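Local structure of guanine nucleotide exchange factor SRM1 (Saccharomyces cerevisiae, 3OF7) at residues 32-37 and 444-449; 70-75 and 434-439; 78-83 and 158-163; 184-189 and 248-253. The protein acts as the guanine nucleotide exchange factor for Gsp1, promoting replacement of its bound GDP by GTP, binds chromatin, and controls RNA metabolism and nuclear transport. One frame throughout, in Å; residues are numbered along the deposited sequence.

Interaction 1: 32-37 and 444-449; sequences FCWGTG and SVSGGV
W34 lies against S444 and S446 across an antiparallel strand pair in which F32 faces S446, C33 faces V445 and W34 faces S444. Two hydrogen-bonded pairs flank the non-hydrogen-bonded one. F32 and S446 exchange both of their bonds, with F32 N 2.9 Å from S446 O, and W34 and S444 do the same, with W34 O 2.9 Å from S444 N.

The indole can be followed outward. From CB, its CG is folded between the backbone N and the carbonyl carbon (chi1 69°), which swings the rings back across the neighbouring strand instead of out from it. CD2 then passes 4.0 Å from S444 O. Farther along, CE2 rests 3.5 Å from S444 CB, and this methylene stands over one face of the six-membered ring as a CH-pi contact, 3.8 Å from the centroid. At the far rim, CZ3 comes to 3.5 Å from S446 OG, which meets the ring edge near its plane. The same hydroxyl approaches F32 CB at 3.4 Å, so it is wedged between two aromatic residues. On the reverse of the sheet, C33 SG touches V445 CG2 at 4.1 Å.

The polar ends of W34 and S444 converge on A408 O, by a weak bond from NE1 and a firmer one from OG. The pairing is the Velcro closure of a beta-propeller, in which a blade built from both chain ends shuts the ring. Its chemistry is divided: backbone bonds set the register, while the small serines permit the indole to lie close against the strand.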
loop_
_atom_site.group_PDB
_atom_site.type_symbol
_atom_site.label_atom_id
_atom_site.label_comp_id
_atom_site.label_asym_id
_atom_site.label_seq_id
_atom_site.Cartn_x
_atom_site.Cartn_y
_atom_site.Cartn_z
ATOM N N PHE A 32 -2.314 -11.860 10.286
ATOM C CA PHE A 32 -3.732 -11.695 10.571
ATOM C C PHE A 32 -4.420 -11.036 9.388
ATOM O O PHE A 32 -3.858 -10.133 8.778
ATOM C CB PHE A 32 -3.931 -10.806 11.798
ATOM C CG PHE A 32 -3.264 -11.329 13.032
ATOM C CD1 PHE A 32 -3.930 -12.223 13.871
ATOM C CD2 PHE A 32 -1.965 -10.951 13.344
ATOM C CE1 PHE A 32 -3.306 -12.724 15.017
ATOM C CE2 PHE A 32 -1.340 -11.441 14.488
ATOM C CZ PHE A 32 -2.008 -12.324 15.322
ATOM N N CYS A 33 -5.642 -11.469 9.102
ATOM C CA CYS A 33 -6.424 -10.937 7.989
ATOM C C CYS A 33 -7.840 -10.640 8.456
ATOM O O CYS A 33 -8.390 -11.357 9.314
ATOM C CB CYS A 33 -6.468 -11.958 6.843
ATOM S SG CYS A 33 -4.856 -12.393 6.139
ATOM N N TRP A 34 -8.434 -9.588 7.901
ATOM C CA TRP A 34 -9.815 -9.235 8.245
ATOM C C TRP A 34 -10.446 -8.313 7.206
ATOM O O TRP A 34 -9.739 -7.745 6.368
ATOM C CB TRP A 34 -9.884 -8.622 9.648
ATOM C CG TRP A 34 -9.244 -7.253 9.792
ATOM C CD1 TRP A 34 -9.886 -6.038 9.729
ATOM C CD2 TRP A 34 -7.862 -6.963 10.044
ATOM N NE1 TRP A 34 -8.983 -5.014 9.925
ATOM C CE2 TRP A 34 -7.738 -5.552 10.125
ATOM C CE3 TRP A 34 -6.712 -7.756 10.209
ATOM C CZ2 TRP A 34 -6.509 -4.914 10.357
ATOM C CZ3 TRP A 34 -5.491 -7.120 10.448
ATOM C CH2 TRP A 34 -5.399 -5.712 10.514
ATOM N N GLY A 35 -11.774 -8.179 7.274
ATOM C CA GLY A 35 -12.551 -7.375 6.328
ATOM C C GLY A 35 -13.403 -8.278 5.449
ATOM O O GLY A 35 -13.927 -9.292 5.914
ATOM N N THR A 36 -13.522 -7.924 4.174
ATOM C CA THR A 36 -14.362 -8.672 3.230
ATOM C C THR A 36 -13.501 -9.370 2.174
ATOM O O THR A 36 -12.592 -8.766 1.596
ATOM C CB THR A 36 -15.447 -7.755 2.605
ATOM O OG1 THR A 36 -16.297 -7.278 3.657
ATOM C CG2 THR A 36 -16.316 -8.500 1.571
ATOM N N GLY A 37 -13.790 -10.649 1.950
ATOM C CA GLY A 37 -13.009 -11.473 1.040
ATOM C C GLY A 37 -13.872 -12.183 0.016
ATOM O O GLY A 37 -13.659 -13.366 -0.266
ATOM N N SER A 444 -7.839 -5.873 5.176
ATOM C CA SER A 444 -6.537 -5.488 5.716
ATOM C C SER A 444 -5.751 -6.723 6.165
ATOM O O SER A 444 -6.327 -7.792 6.406
ATOM C CB SER A 444 -6.714 -4.531 6.896
ATOM O OG SER A 444 -7.589 -3.464 6.564
ATOM N N VAL A 445 -4.432 -6.573 6.251
ATOM C CA VAL A 445 -3.542 -7.652 6.674
ATOM C C VAL A 445 -2.525 -7.053 7.635
ATOM O O VAL A 445 -2.066 -5.922 7.431
ATOM C CB VAL A 445 -2.791 -8.290 5.475
ATOM C CG1 VAL A 445 -1.850 -9.417 5.947
ATOM C CG2 VAL A 445 -3.770 -8.816 4.420
ATOM N N SER A 446 -2.181 -7.800 8.686
ATOM C CA SER A 446 -1.108 -7.388 9.585
ATOM C C SER A 446 -0.157 -8.549 9.893
ATOM O O SER A 446 -0.471 -9.719 9.667
ATOM C CB SER A 446 -1.667 -6.793 10.882
ATOM O OG SER A 446 -2.322 -7.797 11.633
ATOM N N GLY A 447 1.016 -8.199 10.399
ATOM C CA GLY A 447 1.987 -9.176 10.840
ATOM C C GLY A 447 2.535 -8.698 12.160
ATOM O O GLY A 447 2.916 -7.535 12.292
ATOM N N GLY A 448 2.547 -9.589 13.147
ATOM C CA GLY A 448 3.092 -9.251 14.446
ATOM C C GLY A 448 3.703 -10.430 15.170
ATOM O O GLY A 448 3.654 -11.568 14.696
ATOM N N VAL A 449 4.283 -10.146 16.331
ATOM C CA VAL A 449 4.854 -11.196 17.182
ATOM C C VAL A 449 4.266 -11.077 18.584
ATOM O O VAL A 449 4.001 -9.973 19.060
ATOM C CB VAL A 449 6.421 -11.151 17.247
ATOM C CG1 VAL A 449 7.036 -11.579 15.921
ATOM C CG2 VAL A 449 6.931 -9.763 17.646
#

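Interaction 2: 70-75 and 434-439; sequences ISFAVG and IILVGC
F72 points its ring edge at strand 434-439, and L436 extends the other way to meet strand 70-74, each side chain running past the other toward the opposite backbone. A chi1 of 58° tucks the F72 ring back over its own main chain and carries it across the gap: CE2 lies 3.9 Å from L436 CB, and CE1 is 3.7 Å from G438 N, which sits in the ring plane. L436, passing in return, sets CD1 3.8 Å from I70 O.

V74 faces the other strand directly and straddles its end. One methyl, CG2, rests 3.7 Å from G438 CA, an approach made possible by the missing side chain of the glycine, while CG1 presses on C439 C at 3.4 Å.

A smaller alanine in place of F72 would probably open a gap between the strands and deprive L436 CB and the G438 backbone of their aromatic neighbour.

Although the strands run nearly parallel, at 19°, no direct hydrogen bond joins them. They are the inner strands of adjacent propeller blades, close to the middle of the domain. A water donates to F72 O at 3.2 Å and to V437 O at 3.1 Å, linking two backbones that do not pair. Blade meets blade here through hydrocarbon and solvent, whereas much of the backbone bonding of each strand stays in its own sheet, with L82 and L80 for I70, S71 and A73 and with V445 for G438.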
loop_
_atom_site.group_PDB
_atom_site.type_symbol
_atom_site.label_atom_id
_atom_site.label_comp_id
_atom_site.label_asym_id
_atom_site.label_seq_id
_atom_site.Cartn_x
_atom_site.Cartn_y
_atom_site.Cartn_z
ATOM N N ILE A 70 7.972 -13.009 6.435
ATOM C CA ILE A 70 8.692 -11.832 6.932
ATOM C C ILE A 70 8.357 -10.522 6.187
ATOM O O ILE A 70 8.867 -9.460 6.538
ATOM C CB ILE A 70 10.229 -12.069 6.935
ATOM C CG1 ILE A 70 10.699 -12.688 5.616
ATOM C CG2 ILE A 70 10.616 -13.004 8.079
ATOM C CD1 ILE A 70 10.963 -11.708 4.500
ATOM N N SER A 71 7.512 -10.604 5.157
ATOM C CA SER A 71 7.052 -9.401 4.438
ATOM C C SER A 71 5.750 -9.708 3.732
ATOM O O SER A 71 5.474 -10.847 3.409
ATOM C CB SER A 71 8.068 -8.960 3.373
ATOM O OG SER A 71 7.804 -7.618 2.944
ATOM N N PHE A 72 4.972 -8.678 3.458
ATOM C CA PHE A 72 3.824 -8.840 2.566
ATOM C C PHE A 72 3.452 -7.526 1.905
ATOM O O PHE A 72 3.803 -6.451 2.393
ATOM C CB PHE A 72 2.624 -9.500 3.285
ATOM C CG PHE A 72 2.136 -8.741 4.492
ATOM C CD1 PHE A 72 1.279 -7.650 4.347
ATOM C CD2 PHE A 72 2.538 -9.116 5.780
ATOM C CE1 PHE A 72 0.821 -6.934 5.459
ATOM C CE2 PHE A 72 2.080 -8.413 6.905
ATOM C CZ PHE A 72 1.222 -7.312 6.737
ATOM N N ALA A 73 2.769 -7.622 0.767
ATOM C CA ALA A 73 2.364 -6.450 0.002
ATOM C C ALA A 73 0.922 -6.676 -0.379
ATOM O O ALA A 73 0.598 -7.662 -1.038
ATOM C CB ALA A 73 3.241 -6.278 -1.257
ATOM N N VAL A 74 0.053 -5.776 0.071
ATOM C CA VAL A 74 -1.388 -5.934 -0.123
ATOM C C VAL A 74 -1.825 -5.070 -1.309
ATOM O O VAL A 74 -1.606 -3.867 -1.314
ATOM C CB VAL A 74 -2.184 -5.533 1.139
ATOM C CG1 VAL A 74 -3.685 -5.760 0.930
ATOM C CG2 VAL A 74 -1.689 -6.305 2.370
ATOM N N GLY A 75 -2.429 -5.705 -2.308
ATOM C CA GLY A 75 -3.009 -4.991 -3.448
ATOM C C GLY A 75 -4.520 -4.854 -3.305
ATOM O O GLY A 75 -5.085 -5.140 -2.246
ATOM N N ILE A 434 2.479 -5.541 16.836
ATOM C CA ILE A 434 2.208 -5.460 15.389
ATOM C C ILE A 434 3.394 -4.779 14.704
ATOM O O ILE A 434 3.820 -3.698 15.124
ATOM C CB ILE A 434 0.879 -4.710 15.081
ATOM C CG1 ILE A 434 -0.327 -5.449 15.701
ATOM C CG2 ILE A 434 0.680 -4.511 13.558
ATOM C CD1 ILE A 434 -0.513 -6.905 15.209
ATOM N N ILE A 435 3.918 -5.422 13.663
ATOM C CA ILE A 435 5.150 -4.969 13.000
ATOM C C ILE A 435 4.855 -4.385 11.611
ATOM O O ILE A 435 5.380 -3.316 11.254
ATOM C CB ILE A 435 6.192 -6.127 12.891
ATOM C CG1 ILE A 435 6.450 -6.799 14.250
ATOM C CG2 ILE A 435 7.523 -5.644 12.273
ATOM C CD1 ILE A 435 6.995 -5.871 15.312
ATOM N N LEU A 436 4.018 -5.078 10.840
ATOM C CA LEU A 436 3.696 -4.661 9.473
ATOM C C LEU A 436 2.189 -4.602 9.275
ATOM O O LEU A 436 1.458 -5.398 9.856
ATOM C CB LEU A 436 4.313 -5.629 8.453
ATOM C CG LEU A 436 5.840 -5.803 8.410
ATOM C CD1 LEU A 436 6.211 -6.938 7.441
ATOM C CD2 LEU A 436 6.576 -4.520 8.024
ATOM N N VAL A 437 1.725 -3.646 8.473
ATOM C CA VAL A 437 0.316 -3.568 8.101
ATOM C C VAL A 437 0.188 -3.242 6.622
ATOM O O VAL A 437 1.068 -2.598 6.059
ATOM C CB VAL A 437 -0.463 -2.495 8.902
ATOM C CG1 VAL A 437 -0.676 -2.948 10.343
ATOM C CG2 VAL A 437 0.234 -1.135 8.843
ATOM N N GLY A 438 -0.907 -3.689 6.015
ATOM C CA GLY A 438 -1.203 -3.405 4.604
ATOM C C GLY A 438 -2.704 -3.450 4.420
ATOM O O GLY A 438 -3.406 -4.090 5.206
ATOM N N CYS A 439 -3.204 -2.766 3.399
ATOM C CA CYS A 439 -4.653 -2.664 3.191
ATOM C C CYS A 439 -4.973 -2.750 1.714
ATOM O O CYS A 439 -4.188 -2.288 0.880
ATOM C CB CYS A 439 -5.183 -1.325 3.718
ATOM S SG CYS A 439 -4.859 -0.978 5.455
HETATM O O HOH W 1 2.063 -4.051 3.497
HETATM O O HOH W 2 -2.181 -1.541 -0.645
#

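Interaction 3: 78-83 and 158-163; sequences HTLALD and NMSCAL
H78 and L80 both turn toward strand 159-163, and S160 rises between them. The polar part of the contact is slight. The imidazole of H78 offers its edge to the other strand, and NE2 makes a weak, bent hydrogen bond to M159 O at 3.2 Å, with the acceptor in the ring plane. S160 OG is hydrogen-bonded to A98 O, which ties the serine to a nearby loop.

Van der Waals contact is the share of L80: both of its methyls rest on the serine, CD1 3.7 Å from S160 CB and CD2 3.7 Å from S160 OG.

With an alanine substituted for H78, M159 O would probably lose this weak donor and a gap would open beside S160 where the ring now spans the strands.

The axes, 8.7 Å apart and inclined by 15°, are too distant for sheet pairing, and the strands belong to successive propeller blades. H78 and L80 also reach A155 and L153 on strand 150-155, the hairpin partner of strand 159-164, while W172 of strand 169-177 backs S160.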
loop_
_atom_site.group_PDB
_atom_site.type_symbol
_atom_site.label_atom_id
_atom_site.label_comp_id
_atom_site.label_asym_id
_atom_site.label_seq_id
_atom_site.Cartn_x
_atom_site.Cartn_y
_atom_site.Cartn_z
ATOM N N HIS A 78 -5.683 -8.760 -4.209
ATOM C CA HIS A 78 -4.751 -9.872 -3.956
ATOM C C HIS A 78 -3.604 -9.437 -3.060
ATOM O O HIS A 78 -3.368 -8.244 -2.896
ATOM C CB HIS A 78 -4.220 -10.481 -5.258
ATOM C CG HIS A 78 -3.333 -9.562 -6.038
ATOM N ND1 HIS A 78 -1.971 -9.748 -6.147
ATOM C CD2 HIS A 78 -3.617 -8.444 -6.744
ATOM C CE1 HIS A 78 -1.456 -8.780 -6.884
ATOM N NE2 HIS A 78 -2.434 -7.975 -7.258
ATOM N N THR A 79 -2.900 -10.406 -2.486
ATOM C CA THR A 79 -1.774 -10.132 -1.602
ATOM C C THR A 79 -0.609 -11.037 -1.955
ATOM O O THR A 79 -0.803 -12.183 -2.363
ATOM C CB THR A 79 -2.158 -10.368 -0.124
ATOM O OG1 THR A 79 -3.285 -9.544 0.207
ATOM C CG2 THR A 79 -0.983 -10.043 0.827
ATOM N N LEU A 80 0.595 -10.505 -1.801
ATOM C CA LEU A 80 1.804 -11.287 -1.951
ATOM C C LEU A 80 2.501 -11.301 -0.605
ATOM O O LEU A 80 2.486 -10.303 0.097
ATOM C CB LEU A 80 2.720 -10.639 -2.988
ATOM C CG LEU A 80 2.090 -10.300 -4.341
ATOM C CD1 LEU A 80 3.100 -9.520 -5.176
ATOM C CD2 LEU A 80 1.606 -11.561 -5.086
ATOM N N ALA A 81 3.117 -12.432 -0.256
ATOM C CA ALA A 81 3.922 -12.520 0.952
ATOM C C ALA A 81 5.273 -13.177 0.670
ATOM O O ALA A 81 5.426 -13.927 -0.307
ATOM C CB ALA A 81 3.162 -13.265 2.062
ATOM N N LEU A 82 6.251 -12.865 1.515
ATOM C CA LEU A 82 7.608 -13.368 1.343
ATOM C C LEU A 82 8.055 -14.091 2.600
ATOM O O LEU A 82 7.852 -13.592 3.708
ATOM C CB LEU A 82 8.562 -12.204 1.073
ATOM C CG LEU A 82 9.983 -12.535 0.612
ATOM C CD1 LEU A 82 9.946 -13.130 -0.776
ATOM C CD2 LEU A 82 10.811 -11.271 0.636
ATOM N N ASP A 83 8.677 -15.253 2.428
ATOM C CA ASP A 83 9.182 -15.995 3.571
ATOM C C ASP A 83 10.704 -15.897 3.719
ATOM O O ASP A 83 11.382 -15.231 2.923
ATOM C CB ASP A 83 8.679 -17.455 3.568
ATOM C CG ASP A 83 9.211 -18.282 2.399
ATOM O OD1 ASP A 83 10.329 -18.010 1.900
ATOM O OD2 ASP A 83 8.502 -19.237 2.004
ATOM N N ASN A 158 -4.465 -5.485 -10.008
ATOM C CA ASN A 158 -4.430 -6.573 -10.992
ATOM C C ASN A 158 -3.013 -7.044 -11.393
ATOM O O ASN A 158 -2.870 -7.988 -12.186
ATOM C CB ASN A 158 -5.202 -6.135 -12.257
ATOM C CG ASN A 158 -6.619 -5.647 -11.954
ATOM O OD1 ASN A 158 -6.936 -4.447 -12.084
ATOM N ND2 ASN A 158 -7.475 -6.572 -11.549
ATOM N N MET A 159 -1.979 -6.389 -10.866
ATOM C CA MET A 159 -0.592 -6.776 -11.174
ATOM C C MET A 159 0.264 -6.985 -9.938
ATOM O O MET A 159 -0.059 -6.518 -8.845
ATOM C CB MET A 159 0.087 -5.886 -12.249
ATOM C CG MET A 159 0.709 -4.558 -11.833
ATOM S SD MET A 159 2.348 -4.420 -11.042
ATOM C CE MET A 159 3.545 -4.930 -12.286
ATOM N N SER A 160 1.352 -7.713 -10.130
ATOM C CA SER A 160 2.228 -8.098 -9.049
ATOM C C SER A 160 3.659 -7.853 -9.482
ATOM O O SER A 160 3.978 -7.949 -10.674
ATOM C CB SER A 160 2.027 -9.574 -8.737
ATOM O OG SER A 160 0.742 -9.797 -8.189
ATOM N N CYS A 161 4.511 -7.536 -8.517
ATOM C CA CYS A 161 5.897 -7.199 -8.800
ATOM C C CYS A 161 6.809 -7.657 -7.672
ATOM O O CYS A 161 6.458 -7.539 -6.500
ATOM C CB CYS A 161 6.048 -5.696 -9.030
ATOM S SG CYS A 161 7.676 -5.210 -9.660
ATOM N N ALA A 162 7.966 -8.203 -8.041
ATOM C CA ALA A 162 8.992 -8.561 -7.068
ATOM C C ALA A 162 10.302 -7.917 -7.474
ATOM O O ALA A 162 10.760 -8.076 -8.622
ATOM C CB ALA A 162 9.152 -10.085 -6.975
ATOM N N LEU A 163 10.889 -7.182 -6.535
ATOM C CA LEU A 163 12.183 -6.548 -6.725
ATOM C C LEU A 163 13.278 -7.397 -6.089
ATOM O O LEU A 163 13.195 -7.733 -4.904
ATOM C CB LEU A 163 12.180 -5.152 -6.098
ATOM C CG LEU A 163 13.512 -4.394 -6.071
ATOM C CD1 LEU A 163 14.032 -4.130 -7.494
ATOM C CD2 LEU A 163 13.389 -3.099 -5.276
#

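Interaction 4: 184-189 and 248-253; sequences FYQDKI and TLDPRP
The backbone of Q186 meets that of L249 through a short, nearly straight hydrogen bond, Q186 N to L249 O at 2.7 Å, with L249 at the centre of an inverse gamma turn and Q186 at a positive phi (42°).

Around this bond the side chains gather in two groups. Y185 lays a ring face over the same carbonyl, CD2 being 4.0 Å from L249 O, and the ring rim meets the next residue, with CE2 3.6 Å from D250 CB. On the other flank L249, its CG anti to the backbone N (chi1 -173°), directs CD2 to 3.7 Å from F184 O.

The polar group centres on D250 OD1. The extended Q186 side chain brings NE2 to 3.1 Å from D250 OD1, arriving from above the carboxylate plane; the acceptor lies close to the amide plane, and the amide and carboxylate planes are 88° apart. R252 approaches the same oxygen differently: NH2 is 3.2 Å from D250 OD1, a salt bridge that uses the syn lone pair and lies in the guanidinium plane. OD1 is thereby gripped from two directions, and the arginine is likely to favour the charged carboxylate that receives the amide.

Aromatic residues complete the setting. Y185 and W196 meet edge-to-face, as do F184 and W228, and W228 NE1 adds a weak bond to L249 O. The contact thus joins the loop following strand 180-183 to the approach to strand 252-253, the outermost strand of the next propeller blade, with W228 of strand 225-229 packed alongside.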
loop_
_atom_site.group_PDB
_atom_site.type_symbol
_atom_site.label_atom_id
_atom_site.label_comp_id
_atom_site.label_asym_id
_atom_site.label_seq_id
_atom_site.Cartn_x
_atom_site.Cartn_y
_atom_site.Cartn_z
ATOM N N PHE A 184 -0.579 -5.620 -20.301
ATOM C CA PHE A 184 0.532 -5.806 -19.378
ATOM C C PHE A 184 1.807 -5.143 -19.898
ATOM O O PHE A 184 2.359 -4.253 -19.244
ATOM C CB PHE A 184 0.734 -7.300 -19.094
ATOM C CG PHE A 184 1.932 -7.609 -18.225
ATOM C CD1 PHE A 184 1.891 -7.386 -16.848
ATOM C CD2 PHE A 184 3.092 -8.155 -18.786
ATOM C CE1 PHE A 184 3.001 -7.686 -16.036
ATOM C CE2 PHE A 184 4.202 -8.455 -17.993
ATOM C CZ PHE A 184 4.158 -8.223 -16.612
ATOM N N TYR A 185 2.277 -5.570 -21.069
ATOM C CA TYR A 185 3.515 -5.002 -21.616
ATOM C C TYR A 185 3.363 -4.623 -23.092
ATOM O O TYR A 185 3.119 -5.481 -23.932
ATOM C CB TYR A 185 4.683 -5.972 -21.424
ATOM C CG TYR A 185 6.043 -5.331 -21.585
ATOM C CD1 TYR A 185 6.725 -5.406 -22.802
ATOM C CD2 TYR A 185 6.653 -4.656 -20.526
ATOM C CE1 TYR A 185 7.974 -4.823 -22.966
ATOM C CE2 TYR A 185 7.918 -4.072 -20.676
ATOM C CZ TYR A 185 8.568 -4.164 -21.908
ATOM O OH TYR A 185 9.809 -3.597 -22.087
ATOM N N GLN A 186 3.488 -3.330 -23.372
ATOM C CA GLN A 186 3.310 -2.779 -24.709
ATOM C C GLN A 186 2.098 -3.410 -25.409
ATOM O O GLN A 186 1.030 -3.541 -24.796
ATOM C CB GLN A 186 4.618 -2.915 -25.513
ATOM C CG GLN A 186 5.775 -2.166 -24.854
ATOM C CD GLN A 186 7.116 -2.369 -25.540
ATOM O OE1 GLN A 186 7.361 -3.397 -26.176
ATOM N NE2 GLN A 186 7.999 -1.391 -25.394
ATOM N N ASP A 187 2.261 -3.788 -26.675
ATOM C CA ASP A 187 1.201 -4.491 -27.399
ATOM C C ASP A 187 1.583 -5.964 -27.542
ATOM O O ASP A 187 1.080 -6.679 -28.418
ATOM C CB ASP A 187 0.956 -3.841 -28.769
ATOM C CG ASP A 187 -0.483 -3.972 -29.233
ATOM O OD1 ASP A 187 -1.240 -4.783 -28.657
ATOM N N LYS A 188 2.458 -6.426 -26.652
ATOM C CA LYS A 188 2.999 -7.783 -26.747
ATOM C C LYS A 188 2.362 -8.790 -25.787
ATOM O O LYS A 188 2.161 -9.950 -26.154
ATOM C CB LYS A 188 4.523 -7.757 -26.577
ATOM C CG LYS A 188 5.225 -6.729 -27.475
ATOM C CD LYS A 188 6.738 -6.752 -27.291
ATOM N N ILE A 189 2.052 -8.353 -24.562
ATOM C CA ILE A 189 1.416 -9.224 -23.572
ATOM C C ILE A 189 0.199 -8.506 -22.995
ATOM O O ILE A 189 0.310 -7.374 -22.508
ATOM C CB ILE A 189 2.385 -9.612 -22.404
ATOM C CG1 ILE A 189 3.679 -10.248 -22.931
ATOM C CG2 ILE A 189 1.695 -10.571 -21.424
ATOM C CD1 ILE A 189 4.863 -10.110 -21.978
ATOM N N THR A 248 3.460 2.582 -25.586
ATOM C CA THR A 248 4.312 3.093 -24.513
ATOM C C THR A 248 4.040 2.432 -23.147
ATOM O O THR A 248 4.409 2.981 -22.115
ATOM C CB THR A 248 4.207 4.629 -24.370
ATOM O OG1 THR A 248 2.904 4.992 -23.887
ATOM C CG2 THR A 248 4.489 5.345 -25.709
ATOM N N LEU A 249 3.410 1.260 -23.162
ATOM C CA LEU A 249 3.090 0.522 -21.932
ATOM C C LEU A 249 4.309 -0.268 -21.435
ATOM O O LEU A 249 4.357 -1.499 -21.521
ATOM C CB LEU A 249 1.861 -0.381 -22.135
ATOM C CG LEU A 249 1.255 -1.117 -20.929
ATOM C CD1 LEU A 249 0.665 -0.119 -19.922
ATOM C CD2 LEU A 249 0.186 -2.093 -21.379
ATOM N N ASP A 250 5.293 0.477 -20.938
ATOM C CA ASP A 250 6.509 -0.076 -20.323
ATOM C C ASP A 250 7.109 1.000 -19.419
ATOM O O ASP A 250 6.853 2.191 -19.633
ATOM C CB ASP A 250 7.524 -0.553 -21.377
ATOM C CG ASP A 250 7.935 0.542 -22.338
ATOM O OD1 ASP A 250 7.216 0.753 -23.333
ATOM O OD2 ASP A 250 8.973 1.192 -22.095
ATOM N N PRO A 251 7.907 0.602 -18.402
ATOM C CA PRO A 251 8.343 1.612 -17.425
ATOM C C PRO A 251 9.188 2.706 -18.065
ATOM O O PRO A 251 10.143 2.403 -18.775
ATOM C CB PRO A 251 9.170 0.798 -16.409
ATOM C CG PRO A 251 8.651 -0.600 -16.542
ATOM C CD PRO A 251 8.349 -0.749 -18.021
ATOM N N ARG A 252 8.819 3.958 -17.812
ATOM C CA ARG A 252 9.446 5.111 -18.445
ATOM C C ARG A 252 9.580 6.263 -17.464
ATOM O O ARG A 252 8.680 6.489 -16.650
ATOM C CB ARG A 252 8.617 5.564 -19.658
ATOM C CG ARG A 252 8.746 4.653 -20.869
ATOM C CD ARG A 252 7.687 4.963 -21.913
ATOM N NE ARG A 252 7.691 3.969 -22.980
ATOM C CZ ARG A 252 7.932 4.235 -24.260
ATOM N NH1 ARG A 252 8.170 5.480 -24.651
ATOM N NH2 ARG A 252 7.913 3.254 -25.148
ATOM N N PRO A 253 10.694 7.017 -17.554
ATOM C CA PRO A 253 10.842 8.201 -16.726
ATOM C C PRO A 253 9.983 9.336 -17.274
ATOM O O PRO A 253 9.362 9.193 -18.325
ATOM C CB PRO A 253 12.339 8.524 -16.841
ATOM C CG PRO A 253 12.712 8.034 -18.211
ATOM C CD PRO A 253 11.812 6.864 -18.511
#

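In the fold
The contacts illustrate how a propeller is held: by bonding within each blade, and between blades by packing, water and, in interaction 4, direct hydrogen bonds. Interaction 1 completes the closing blade. Interaction 2, its centre about 8 Å away, shares that sheet, G438 O lying 2.9 Å from V445 N, and carries the connection to the following blade. There strand 70-74 pairs with strand 78-83, A73 N being 2.8 Å from L80 O, so interaction 3, centred about 11 Å from interaction 2, continues the path around the ring. The blade of 158-163 leads on to interaction 4 near the periphery, centred about 19 Å from interaction 3, nearest atoms about 5 Å apart without touching.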